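Local structure of uncharacterized protein (Streptococcus pneumoniae, 3LFT) at residues K104-N109 against T259-F264. The protein probably serves as the substrate-binding component of an ABC transporter, and holds L-tryptophan between its two lobes. Numbering follows the deposited sequence.
Sequences KKPGGN and TPVNVF
Pro106 presses its ring against the carbonyl of Thr259 where two loops meet at the edge of the six-stranded parallel sheet in one lobe of a periplasmic-binding-protein fold. The loop 104-109 leads into strand 110-115, and residues 259-261 lead into the edge strand 262-264, which lies parallel beside it. The tight part is the buried proline: Pro106 CG lies 3.3 Å from Thr259 O, with CD of the same ring close behind. A rigid, apolar ring suits this buried place, where it also touches Val100 and Thr111. Thr259 O is satisfied by the hydroxyl of Thr111, while Thr259 OG1 bonds to Lys255 O, so the carbonyl and the hydroxyl of this buried threonine are both bonded. Val261 reaches Pro106 through one branch: chi1 of 176° puts CG1 anti to the backbone N and CG2 beside that N, and CG2 meets Pro106 CG at 4.1 Å. The outer side is looser and exposed. Lys104 O rests 3.6 Å from Pro260 CA, and no hydrogen bond joins the two segments. The lysine's long methylene chain suits this exposed side, running alongside the proline ring and bringing Lys104 CD to 4.1 Å from Pro260 CG.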
loop_
_atom_site.group_PDB
_atom_site.type_symbol
_atom_site.label_atom_id
_atom_site.label_comp_id
_atom_site.label_asym_id
_atom_site.label_seq_id
_atom_site.Cartn_x
_atom_site.Cartn_y
_atom_site.Cartn_z
ATOM N N LYS A 104 -11.497 -15.717 -5.354
ATOM C CA LYS A 104 -11.273 -17.111 -5.698
ATOM C C LYS A 104 -11.165 -17.336 -7.190
ATOM O O LYS A 104 -10.253 -18.017 -7.648
ATOM C CB LYS A 104 -12.389 -17.961 -5.106
ATOM C CG LYS A 104 -12.310 -19.444 -5.450
ATOM C CD LYS A 104 -11.034 -20.090 -4.876
ATOM C CE LYS A 104 -11.018 -21.573 -5.033
ATOM N NZ LYS A 104 -12.038 -22.217 -4.200
ATOM N N LYS A 105 -12.082 -16.739 -7.938
ATOM C CA LYS A 105 -12.107 -16.845 -9.402
ATOM C C LYS A 105 -12.165 -15.412 -9.950
ATOM O O LYS A 105 -13.248 -14.861 -10.184
ATOM C CB LYS A 105 -13.308 -17.680 -9.883
ATOM N N PRO A 106 -10.996 -14.803 -10.149
ATOM C CA PRO A 106 -10.956 -13.423 -10.631
ATOM C C PRO A 106 -11.784 -13.220 -11.891
ATOM O O PRO A 106 -12.411 -12.168 -12.042
ATOM C CB PRO A 106 -9.464 -13.176 -10.832
ATOM C CG PRO A 106 -8.861 -14.007 -9.713
ATOM C CD PRO A 106 -9.664 -15.280 -9.747
ATOM N N GLY A 107 -11.797 -14.225 -12.775
ATOM C CA GLY A 107 -12.754 -14.251 -13.880
ATOM C C GLY A 107 -12.343 -13.577 -15.167
ATOM O O GLY A 107 -13.059 -13.706 -16.160
ATOM N N GLY A 108 -11.202 -12.886 -15.155
ATOM C CA GLY A 108 -10.688 -12.240 -16.375
ATOM C C GLY A 108 -9.189 -12.442 -16.471
ATOM O O GLY A 108 -8.655 -13.488 -16.060
ATOM N N ASN A 109 -8.495 -11.429 -16.975
ATOM C CA ASN A 109 -7.059 -11.527 -17.207
ATOM C C ASN A 109 -6.186 -11.026 -16.047
ATOM O O ASN A 109 -4.975 -10.938 -16.177
ATOM C CB ASN A 109 -6.683 -10.811 -18.504
ATOM C CG ASN A 109 -6.953 -9.314 -18.461
ATOM O OD1 ASN A 109 -8.020 -8.865 -18.033
ATOM N ND2 ASN A 109 -6.013 -8.538 -18.991
ATOM N N THR A 259 -6.979 -18.192 -11.095
ATOM C CA THR A 259 -5.890 -18.173 -10.110
ATOM C C THR A 259 -6.285 -17.318 -8.904
ATOM O O THR A 259 -6.472 -16.107 -9.039
ATOM C CB THR A 259 -4.595 -17.618 -10.748
ATOM O OG1 THR A 259 -4.209 -18.449 -11.848
ATOM C CG2 THR A 259 -3.478 -17.590 -9.734
ATOM N N PRO A 260 -6.483 -17.944 -7.733
ATOM C CA PRO A 260 -6.906 -17.154 -6.579
ATOM C C PRO A 260 -5.958 -16.005 -6.255
ATOM O O PRO A 260 -4.740 -16.099 -6.392
ATOM C CB PRO A 260 -6.920 -18.181 -5.435
ATOM C CG PRO A 260 -7.169 -19.466 -6.132
ATOM C CD PRO A 260 -6.421 -19.388 -7.425
ATOM N N VAL A 261 -6.531 -14.908 -5.814
ATOM C CA VAL A 261 -5.756 -13.795 -5.291
ATOM C C VAL A 261 -5.091 -14.235 -3.975
ATOM O O VAL A 261 -5.706 -14.950 -3.165
ATOM C CB VAL A 261 -6.689 -12.597 -5.046
ATOM C CG1 VAL A 261 -5.938 -11.431 -4.411
ATOM C CG2 VAL A 261 -7.296 -12.129 -6.382
ATOM N N ASN A 262 -3.828 -13.837 -3.808
ATOM C CA ASN A 262 -3.101 -14.076 -2.575
ATOM C C ASN A 262 -3.252 -12.839 -1.689
ATOM O O ASN A 262 -2.658 -11.801 -1.964
ATOM C CB ASN A 262 -1.618 -14.328 -2.922
ATOM C CG ASN A 262 -0.776 -14.622 -1.708
ATOM O OD1 ASN A 262 -1.167 -14.290 -0.593
ATOM N ND2 ASN A 262 0.422 -15.188 -1.910
ATOM N N VAL A 263 -4.040 -12.981 -0.625
ATOM C CA VAL A 263 -4.321 -11.874 0.299
ATOM C C VAL A 263 -3.464 -11.996 1.563
ATOM O O VAL A 263 -3.470 -13.039 2.235
ATOM C CB VAL A 263 -5.826 -11.818 0.702
ATOM C CG1 VAL A 263 -6.100 -10.613 1.619
ATOM C CG2 VAL A 263 -6.700 -11.714 -0.553
ATOM N N PHE A 264 -2.757 -10.917 1.885
ATOM C CA PHE A 264 -2.073 -10.765 3.180
ATOM C C PHE A 264 -2.918 -9.846 4.042
ATOM O O PHE A 264 -3.340 -8.775 3.573
ATOM C CB PHE A 264 -0.700 -10.108 2.987
ATOM C CG PHE A 264 0.345 -11.002 2.373
ATOM C CD1 PHE A 264 1.478 -11.347 3.111
ATOM C CD2 PHE A 264 0.247 -11.448 1.055
ATOM C CE1 PHE A 264 2.470 -12.173 2.575
ATOM C CE2 PHE A 264 1.247 -12.272 0.499
ATOM C CZ PHE A 264 2.351 -12.617 1.243
#